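PDB 6NVM: rRNA adenine N-6-methyltransferase from Saccharopolyspora erythraea, which dimethylates a single adenine of 23S rRNA at N6 with S-adenosyl-L-methionine as methyl donor, lowering the affinity of ribosomes for macrolide, lincosamide and streptogramin B antibiotics. Local coordinates for residues Pro73-Gly78 / Glu129-Pro134; Phe135-Ala140 / Asp151-Ala156; Gly247-Ser252 / Glu283-Leu288. All coordinates share one frame; numbering follows the deposited sequence.

Contacts 1, 2 and 3 follow one another along the chain without interleaving. The first two share the large mixed sheet of the Rossmann-like methyltransferase fold: strands 73-77 and 135-140 are parallel neighbours, and the centres of contacts 1 and 2 lie only about 7 Å apart. They touch directly through probable backbone hydrogen bonds of Leu-75 to Ala-136 and Val-138, and the loop 129-134 of contact 1 runs straight into the strand of contact 2. Contact 3 joins two helices near the C-terminus, its centre about 36 Å from that of contact 1 and 30 Å from that of contact 2, away from the predicted S-adenosyl-L-methionine site that the sheet helps to form.

Contact 1 (Pro73-Gly78 / Glu129-Pro134); sequences PVLEAG and EPPPEP
A mainly apolar strand-to-loop contact joins strand 73-77, through Pro-73 and Leu-75, to Pro-131, Glu-133 and Pro-134 of the proline-rich loop that leads into strand 135-140. It is partly buried and involves no hydrogen bond between the two segments. The end of the Leu-75 side chain meets the CG-CD side of the Pro-131 ring: CD2 of Leu-75 lies 3.9 Å from CD of Pro-131, while its other methyl, CD1, is 4.0 Å from Pro-131 CG. Both methyls thus share one pyrrolidine ring. The leucine CG stands beside its own backbone N (chi1 -86°), and Trp-152 of helix 146-155 packs against the same side chain. Two residues back along the strand, the ring of Pro-73 fits against the end of the loop, its CD 3.3 Å from the carbonyl O of Pro-134.

Strand 73-77 is the first strand of the central sheet in the class I methyltransferase fold, with strand order 3-2-1-4-5-7-6. It leads into Gly-78, a predicted S-adenosyl-L-methionine contact just after the strand, whereas Pro-73 and the loop lie at its other end. Backbone hydrogen bonds of Pro-73 and Leu-75 to strand 135-140 join this strand to the one that the loop enters.

Beside Pro-73, the extended side chain of Glu-133 crosses obliquely, its carboxylate carbon CD 4.0 Å from Pro-73 CG. Glu-133 CG sits between the backbone N and the carbonyl carbon (chi1 57°), which carries the acid back toward the strand although its CB does not point there. OE2 then forms a salt bridge with Arg-93, which also packs on Pro-73. Thr-158 OG1 hydrogen-bonds to the carbonyl oxygens of both Pro-131 and Glu-133, which must share its one proton, and so bridges two points of the loop.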
loop_
_atom_site.group_PDB
_atom_site.type_symbol
_atom_site.label_atom_id
_atom_site.label_comp_id
_atom_site.label_asym_id
_atom_site.label_seq_id
_atom_site.Cartn_x
_atom_site.Cartn_y
_atom_site.Cartn_z
ATOM N N PRO A 73 11.618 12.668 6.647
ATOM C CA PRO A 73 10.836 13.527 5.754
ATOM C C PRO A 73 9.617 12.805 5.190
ATOM O O PRO A 73 9.564 11.578 5.108
ATOM C CB PRO A 73 11.837 13.874 4.647
ATOM C CG PRO A 73 12.707 12.658 4.561
ATOM C CD PRO A 73 12.819 12.135 5.978
ATOM N N VAL A 74 8.622 13.603 4.804
ATOM C CA VAL A 74 7.356 13.107 4.280
ATOM C C VAL A 74 7.128 13.699 2.898
ATOM O O VAL A 74 7.382 14.888 2.673
ATOM C CB VAL A 74 6.179 13.469 5.214
ATOM C CG1 VAL A 74 4.839 13.035 4.603
ATOM C CG2 VAL A 74 6.377 12.841 6.581
ATOM N N LEU A 75 6.647 12.871 1.975
ATOM C CA LEU A 75 6.090 13.343 0.714
ATOM C C LEU A 75 4.576 13.184 0.762
ATOM O O LEU A 75 4.069 12.154 1.219
ATOM C CB LEU A 75 6.669 12.576 -0.482
ATOM C CG LEU A 75 7.981 13.114 -1.052
ATOM C CD1 LEU A 75 9.088 13.079 -0.019
ATOM C CD2 LEU A 75 8.382 12.323 -2.297
ATOM N N GLU A 76 3.854 14.210 0.305
ATOM C CA GLU A 76 2.398 14.199 0.334
ATOM C C GLU A 76 1.833 14.461 -1.053
ATOM O O GLU A 76 2.324 15.323 -1.786
ATOM C CB GLU A 76 1.832 15.244 1.317
ATOM C CG GLU A 76 0.308 15.210 1.405
ATOM C CD GLU A 76 -0.276 16.334 2.240
ATOM O OE1 GLU A 76 0.390 17.379 2.393
ATOM O OE2 GLU A 76 -1.407 16.167 2.747
ATOM N N ALA A 77 0.780 13.723 -1.394
ATOM C CA ALA A 77 0.034 13.925 -2.626
ATOM C C ALA A 77 -1.435 14.127 -2.286
ATOM O O ALA A 77 -1.928 13.625 -1.270
ATOM C CB ALA A 77 0.202 12.733 -3.588
ATOM N N GLY A 78 -2.137 14.862 -3.147
ATOM C CA GLY A 78 -3.506 15.254 -2.881
ATOM C C GLY A 78 -3.656 16.023 -1.579
ATOM O O GLY A 78 -4.462 15.669 -0.710
ATOM N N GLU A 129 10.484 11.743 -8.431
ATOM C CA GLU A 129 11.459 10.769 -7.957
ATOM C C GLU A 129 11.412 10.686 -6.436
ATOM O O GLU A 129 11.272 11.713 -5.769
ATOM C CB GLU A 129 12.872 11.159 -8.392
ATOM C CG GLU A 129 13.173 10.903 -9.854
ATOM C CD GLU A 129 13.445 9.437 -10.148
ATOM O OE1 GLU A 129 13.979 8.733 -9.262
ATOM O OE2 GLU A 129 13.124 8.987 -11.268
ATOM N N PRO A 130 11.522 9.504 -5.830
ATOM C CA PRO A 130 11.604 9.448 -4.375
ATOM C C PRO A 130 12.935 9.992 -3.895
ATOM O O PRO A 130 13.935 9.967 -4.632
ATOM C CB PRO A 130 11.466 7.945 -4.068
ATOM C CG PRO A 130 11.953 7.283 -5.280
ATOM C CD PRO A 130 11.539 8.158 -6.425
ATOM N N PRO A 131 12.998 10.507 -2.666
ATOM C CA PRO A 131 14.273 10.991 -2.149
ATOM C C PRO A 131 15.214 9.836 -1.857
ATOM O O PRO A 131 14.769 8.717 -1.545
ATOM C CB PRO A 131 13.876 11.733 -0.859
ATOM C CG PRO A 131 12.581 11.138 -0.463
ATOM C CD PRO A 131 11.886 10.752 -1.736
ATOM N N PRO A 132 16.529 10.057 -1.940
ATOM C CA PRO A 132 17.476 8.951 -1.738
ATOM C C PRO A 132 17.813 8.709 -0.274
ATOM O O PRO A 132 18.947 8.359 0.066
ATOM C CB PRO A 132 18.705 9.410 -2.527
ATOM C CG PRO A 132 18.682 10.897 -2.377
ATOM C CD PRO A 132 17.218 11.298 -2.339
ATOM N N GLU A 133 16.831 8.890 0.593
ATOM C CA GLU A 133 16.965 8.661 2.026
ATOM C C GLU A 133 15.644 8.095 2.529
ATOM O O GLU A 133 14.638 8.164 1.810
ATOM C CB GLU A 133 17.314 9.961 2.758
ATOM C CG GLU A 133 16.294 11.076 2.527
ATOM C CD GLU A 133 16.525 12.300 3.402
ATOM O OE1 GLU A 133 16.916 12.140 4.576
ATOM O OE2 GLU A 133 16.304 13.428 2.912
ATOM N N PRO A 134 15.596 7.528 3.733
ATOM C CA PRO A 134 14.319 7.024 4.248
ATOM C C PRO A 134 13.283 8.138 4.298
ATOM O O PRO A 134 13.602 9.296 4.574
ATOM C CB PRO A 134 14.673 6.506 5.647
ATOM C CG PRO A 134 16.142 6.249 5.600
ATOM C CD PRO A 134 16.703 7.290 4.676
#

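Contact 2 (Phe135-Ala140 / Asp151-Ala156); sequences FAFVGA and DWCLEA
Phe-135 and Trp-152 meet rim to rim, neither ring over the face of the other. Their planes are almost perpendicular, at 85°, and the Phe-135 ring and the six-membered ring of Trp-152 have centroids 6.0 Å apart. The touching atoms are CZ and CE2 of Phe-135 against CZ3 and CH2 of Trp-152, with CZ to CZ3 at 3.8 Å. On the phenylalanine side, CG lies between the backbone N and the carbonyl carbon (chi1 76°), a position that projects the far end of the ring at the helix. That end also receives the methyl of Ala-156, which comes in at the ring edge, in the ring plane, with CB 3.8 Å from Phe-135 CZ. The phenylalanine rim therefore fits between the indole of Trp-152, in the last turn of the helix, and the methyl of Ala-156, just after it.

Phe-137 points the same way from the strand but meets sulfur instead. Cys-153 SG is 3.7 Å from Phe-137 CD2 and 4.2 Å from the ring centroid, lying 34° off the ring normal. This oblique approach makes a sulfur-aromatic contact, with SG nearest the CG-CD2 side of the ring. All these contacts are nonpolar; the indole N-H of Trp-152 is used outside the pair, in a hydrogen bond from NE1 to Ala-128 O.

The segments belong to a beta-alpha-beta unit of the Rossmann-like sheet, in which strand 135-140 is followed by helix 146-155 and then strand 159-167. Ala-140, at the end of the first strand, is a predicted S-adenosyl-L-methionine contact. Phe-125 packs against the rings of both Trp-152 and Phe-137. The helix packs against the sheet, with Cys-153 on Ala-162 of strand 159-167 and Leu-154 on Phe-192 and Trp-194 of strand 192-200.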
loop_
_atom_site.group_PDB
_atom_site.type_symbol
_atom_site.label_atom_id
_atom_site.label_comp_id
_atom_site.label_asym_id
_atom_site.label_seq_id
_atom_site.Cartn_x
_atom_site.Cartn_y
_atom_site.Cartn_z
ATOM N N PHE A 135 12.034 7.780 4.014
ATOM C CA PHE A 135 10.959 8.761 3.984
ATOM C C PHE A 135 9.635 8.033 4.138
ATOM O O PHE A 135 9.564 6.804 4.059
ATOM C CB PHE A 135 10.979 9.576 2.687
ATOM C CG PHE A 135 10.458 8.819 1.492
ATOM C CD1 PHE A 135 11.245 7.876 0.863
ATOM C CD2 PHE A 135 9.176 9.054 1.007
ATOM C CE1 PHE A 135 10.767 7.163 -0.239
ATOM C CE2 PHE A 135 8.692 8.349 -0.095
ATOM C CZ PHE A 135 9.496 7.403 -0.713
ATOM N N ALA A 136 8.585 8.815 4.367
ATOM C CA ALA A 136 7.225 8.315 4.415
ATOM C C ALA A 136 6.383 9.042 3.379
ATOM O O ALA A 136 6.622 10.212 3.073
ATOM C CB ALA A 136 6.612 8.501 5.808
ATOM N N PHE A 137 5.401 8.330 2.829
ATOM C CA PHE A 137 4.421 8.913 1.925
ATOM C C PHE A 137 3.072 8.968 2.620
ATOM O O PHE A 137 2.676 8.011 3.290
ATOM C CB PHE A 137 4.285 8.099 0.633
ATOM C CG PHE A 137 3.136 8.536 -0.220
ATOM C CD1 PHE A 137 3.267 9.619 -1.072
ATOM C CD2 PHE A 137 1.918 7.893 -0.150
ATOM C CE1 PHE A 137 2.212 10.040 -1.856
ATOM C CE2 PHE A 137 0.852 8.308 -0.941
ATOM C CZ PHE A 137 1.005 9.383 -1.795
ATOM N N VAL A 138 2.372 10.088 2.456
ATOM C CA VAL A 138 0.991 10.236 2.908
ATOM C C VAL A 138 0.190 10.832 1.764
ATOM O O VAL A 138 0.654 11.762 1.097
ATOM C CB VAL A 138 0.889 11.132 4.162
ATOM C CG1 VAL A 138 -0.560 11.297 4.584
ATOM C CG2 VAL A 138 1.701 10.553 5.297
ATOM N N GLY A 139 -1.016 10.326 1.531
ATOM C CA GLY A 139 -1.780 10.830 0.406
ATOM C C GLY A 139 -3.258 10.542 0.504
ATOM O O GLY A 139 -3.680 9.501 1.018
ATOM N N ALA A 140 -4.046 11.490 0.001
ATOM C CA ALA A 140 -5.456 11.284 -0.315
ATOM C C ALA A 140 -5.536 11.122 -1.825
ATOM O O ALA A 140 -5.257 12.064 -2.569
ATOM C CB ALA A 140 -6.312 12.457 0.161
ATOM N N ASP A 151 1.907 1.614 -6.800
ATOM C CA ASP A 151 3.114 1.189 -7.510
ATOM C C ASP A 151 4.269 2.153 -7.267
ATOM O O ASP A 151 5.422 1.728 -7.126
ATOM C CB ASP A 151 2.855 1.079 -9.013
ATOM C CG ASP A 151 1.933 -0.072 -9.380
ATOM O OD1 ASP A 151 1.785 -1.021 -8.583
ATOM O OD2 ASP A 151 1.367 -0.020 -10.492
ATOM N N TRP A 152 3.986 3.456 -7.239
ATOM C CA TRP A 152 5.024 4.434 -6.927
ATOM C C TRP A 152 5.684 4.106 -5.593
ATOM O O TRP A 152 6.915 4.098 -5.473
ATOM C CB TRP A 152 4.417 5.840 -6.905
ATOM C CG TRP A 152 5.424 6.950 -6.817
ATOM C CD1 TRP A 152 5.877 7.726 -7.842
ATOM C CD2 TRP A 152 6.101 7.414 -5.637
ATOM N NE1 TRP A 152 6.793 8.640 -7.377
ATOM C CE2 TRP A 152 6.950 8.465 -6.028
ATOM C CE3 TRP A 152 6.076 7.035 -4.291
ATOM C CZ2 TRP A 152 7.760 9.145 -5.124
ATOM C CZ3 TRP A 152 6.881 7.716 -3.395
ATOM C CH2 TRP A 152 7.708 8.757 -3.815
ATOM N N CYS A 153 4.866 3.811 -4.579
ATOM C CA CYS A 153 5.386 3.508 -3.247
ATOM C C CYS A 153 6.124 2.174 -3.220
ATOM O O CYS A 153 7.187 2.060 -2.598
ATOM C CB CYS A 153 4.243 3.501 -2.237
ATOM S SG CYS A 153 3.443 5.109 -1.997
ATOM N N LEU A 154 5.568 1.142 -3.864
ATOM C CA LEU A 154 6.235 -0.155 -3.874
ATOM C C LEU A 154 7.604 -0.078 -4.526
ATOM O O LEU A 154 8.512 -0.828 -4.152
ATOM C CB LEU A 154 5.376 -1.186 -4.603
ATOM C CG LEU A 154 4.071 -1.555 -3.906
ATOM C CD1 LEU A 154 3.226 -2.413 -4.832
ATOM C CD2 LEU A 154 4.347 -2.286 -2.594
ATOM N N GLU A 155 7.781 0.828 -5.486
ATOM C CA GLU A 155 9.029 0.908 -6.228
ATOM C C GLU A 155 10.054 1.853 -5.606
ATOM O O GLU A 155 11.194 1.894 -6.076
ATOM C CB GLU A 155 8.741 1.328 -7.673
ATOM C CG GLU A 155 7.945 0.271 -8.451
ATOM C CD GLU A 155 8.080 0.412 -9.957
ATOM O OE1 GLU A 155 9.197 0.728 -10.424
ATOM O OE2 GLU A 155 7.073 0.207 -10.671
ATOM N N ALA A 156 9.695 2.595 -4.563
ATOM C CA ALA A 156 10.639 3.492 -3.905
ATOM C C ALA A 156 11.494 2.713 -2.909
ATOM O O ALA A 156 10.992 2.311 -1.856
ATOM C CB ALA A 156 9.895 4.619 -3.195
#

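Contact 3 (Gly247-Ser252 / Glu283-Leu288); sequences GNIQAS and EQWLRL
The tight spot of this helix-to-helix contact is a single methyl: Ile-249 CD1 reaches the outer corner of the Trp-285 indole, 3.8 Å from CH2 and 4.0 Å from CZ3. The isoleucine side chain and the indole cross at a slant, and the methyl comes to the benzene end of the indole obliquely. Ile-249 is stretched out, with CG1 anti to the backbone N (chi1 -176°) and CD1 continuing the extended chain, which carries the methyl toward the other helix. From the other helix, the CB of Trp-285 does not aim at Ile-249, but the long indole brings its far end there. All three side chains in the contact are buried.

Contact with Leu-288, one turn beyond Trp-285, is looser. Its CD2 stays 4.3 Å from Ile-249 CD1, although the leucine CB points toward the opposite segment. The backbones stand well apart, with the CA atoms of Ile-249 and Leu-288, the nearest pair, separated by 11.2 Å. The surface buried between the segments is correspondingly small, 81 Å².

Just before Ile-249, at the more open end of its segment, Asn-248 is the N-cap of helix 249-254. Its OD1 accepts from Ala-251 N at 2.7 Å, with the donor tilted 40° out of the carbonyl plane. This bond satisfies a backbone N-H in the first turn and probably helps to fix the helix start next to the packing isoleucine. Gly-247, preceding the cap, is exposed and poorly ordered.

Other helices complete the apolar cluster. Cys-241 of helix 228-243 touches both Ile-249 and Trp-285, and Tyr-234 and Met-237 of that helix also pack on the indole. Leu-288 rests on Ala-265, Leu-266 and Ala-269 of helix 259-269, so the contact lies within the helical C-terminal part of the chain, where helices 228-243, 249-254, 259-269 and 282-292 pack together.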
loop_
_atom_site.group_PDB
_atom_site.type_symbol
_atom_site.label_atom_id
_atom_site.label_comp_id
_atom_site.label_asym_id
_atom_site.label_seq_id
_atom_site.Cartn_x
_atom_site.Cartn_y
_atom_site.Cartn_z
ATOM N N GLY A 247 -7.178 -25.688 -13.589
ATOM C CA GLY A 247 -8.468 -25.660 -12.930
ATOM C C GLY A 247 -8.397 -25.305 -11.459
ATOM O O GLY A 247 -9.210 -24.517 -10.965
ATOM N N ASN A 248 -7.431 -25.879 -10.745
ATOM C CA ASN A 248 -7.295 -25.679 -9.309
ATOM C C ASN A 248 -5.839 -25.385 -8.967
ATOM O O ASN A 248 -4.929 -25.580 -9.780
ATOM C CB ASN A 248 -7.792 -26.906 -8.532
ATOM C CG ASN A 248 -7.274 -28.206 -9.106
ATOM O OD1 ASN A 248 -6.164 -28.635 -8.798
ATOM N ND2 ASN A 248 -8.077 -28.843 -9.955
ATOM N N ILE A 249 -5.624 -24.907 -7.741
ATOM C CA ILE A 249 -4.270 -24.569 -7.316
ATOM C C ILE A 249 -3.367 -25.795 -7.388
ATOM O O ILE A 249 -2.202 -25.700 -7.786
ATOM C CB ILE A 249 -4.280 -23.949 -5.906
ATOM C CG1 ILE A 249 -2.867 -23.502 -5.527
ATOM C CG2 ILE A 249 -4.819 -24.939 -4.869
ATOM C CD1 ILE A 249 -2.801 -22.683 -4.266
ATOM N N GLN A 250 -3.889 -26.966 -7.025
ATOM C CA GLN A 250 -3.076 -28.173 -7.108
ATOM C C GLN A 250 -2.646 -28.444 -8.544
ATOM O O GLN A 250 -1.480 -28.768 -8.801
ATOM C CB GLN A 250 -3.841 -29.369 -6.545
ATOM C CG GLN A 250 -3.042 -30.665 -6.563
ATOM C CD GLN A 250 -3.565 -31.688 -5.573
ATOM O OE1 GLN A 250 -4.770 -31.785 -5.346
ATOM N NE2 GLN A 250 -2.657 -32.448 -4.967
ATOM N N ALA A 251 -3.573 -28.307 -9.496
ATOM C CA ALA A 251 -3.246 -28.567 -10.893
ATOM C C ALA A 251 -2.202 -27.582 -11.404
ATOM O O ALA A 251 -1.289 -27.961 -12.146
ATOM C CB ALA A 251 -4.511 -28.500 -11.746
ATOM N N SER A 252 -2.319 -26.312 -11.011
ATOM C CA SER A 252 -1.327 -25.318 -11.406
ATOM C C SER A 252 0.054 -25.690 -10.880
ATOM O O SER A 252 1.041 -25.678 -11.624
ATOM C CB SER A 252 -1.743 -23.940 -10.898
ATOM O OG SER A 252 -3.068 -23.639 -11.291
ATOM N N GLU A 283 0.182 -15.799 4.833
ATOM C CA GLU A 283 0.950 -16.720 5.660
ATOM C C GLU A 283 0.897 -18.135 5.097
ATOM O O GLU A 283 1.848 -18.903 5.261
ATOM C CB GLU A 283 0.451 -16.689 7.106
ATOM C CG GLU A 283 -1.035 -16.963 7.278
ATOM C CD GLU A 283 -1.876 -15.697 7.251
ATOM O OE1 GLU A 283 -1.403 -14.657 6.727
ATOM O OE2 GLU A 283 -3.018 -15.747 7.764
ATOM N N GLN A 284 -0.197 -18.486 4.420
ATOM C CA GLN A 284 -0.290 -19.793 3.774
ATOM C C GLN A 284 0.592 -19.861 2.531
ATOM O O GLN A 284 1.238 -20.882 2.279
ATOM C CB GLN A 284 -1.747 -20.098 3.438
ATOM C CG GLN A 284 -2.590 -20.307 4.688
ATOM C CD GLN A 284 -4.060 -20.476 4.395
ATOM O OE1 GLN A 284 -4.676 -19.629 3.757
ATOM N NE2 GLN A 284 -4.633 -21.579 4.864
ATOM N N TRP A 285 0.643 -18.780 1.746
ATOM C CA TRP A 285 1.527 -18.754 0.585
ATOM C C TRP A 285 2.983 -18.951 0.993
ATOM O O TRP A 285 3.736 -19.661 0.314
ATOM C CB TRP A 285 1.368 -17.434 -0.167
ATOM C CG TRP A 285 0.104 -17.304 -0.966
ATOM C CD1 TRP A 285 -0.930 -16.447 -0.727
ATOM C CD2 TRP A 285 -0.246 -18.034 -2.149
ATOM N NE1 TRP A 285 -1.903 -16.601 -1.682
ATOM C CE2 TRP A 285 -1.510 -17.571 -2.566
ATOM C CE3 TRP A 285 0.381 -19.039 -2.889
ATOM C CZ2 TRP A 285 -2.160 -18.081 -3.688
ATOM C CZ3 TRP A 285 -0.267 -19.542 -4.009
ATOM C CH2 TRP A 285 -1.524 -19.062 -4.394
ATOM N N LEU A 286 3.403 -18.318 2.091
ATOM C CA LEU A 286 4.777 -18.478 2.563
ATOM C C LEU A 286 5.058 -19.921 2.970
ATOM O O LEU A 286 6.106 -20.483 2.633
ATOM C CB LEU A 286 5.039 -17.544 3.742
ATOM C CG LEU A 286 5.037 -16.046 3.464
ATOM C CD1 LEU A 286 5.125 -15.276 4.787
ATOM C CD2 LEU A 286 6.190 -15.702 2.553
ATOM N N ARG A 287 4.139 -20.530 3.717
ATOM C CA ARG A 287 4.319 -21.923 4.115
ATOM C C ARG A 287 4.316 -22.846 2.901
ATOM O O ARG A 287 5.112 -23.789 2.826
ATOM C CB ARG A 287 3.221 -22.333 5.097
ATOM C CG ARG A 287 3.427 -21.806 6.517
ATOM C CD ARG A 287 2.774 -22.729 7.549
ATOM N NE ARG A 287 1.338 -22.865 7.321
ATOM C CZ ARG A 287 0.426 -21.999 7.750
ATOM N NH1 ARG A 287 0.793 -20.924 8.439
ATOM N NH2 ARG A 287 -0.856 -22.205 7.490
ATOM N N LEU A 288 3.422 -22.590 1.947
ATOM C CA LEU A 288 3.391 -23.380 0.721
ATOM C C LEU A 288 4.742 -23.339 0.020
ATOM O O LEU A 288 5.272 -24.375 -0.400
ATOM C CB LEU A 288 2.282 -22.859 -0.197
ATOM C CG LEU A 288 1.936 -23.657 -1.457
ATOM C CD1 LEU A 288 1.253 -24.970 -1.084
ATOM C CD2 LEU A 288 1.046 -22.824 -2.381
#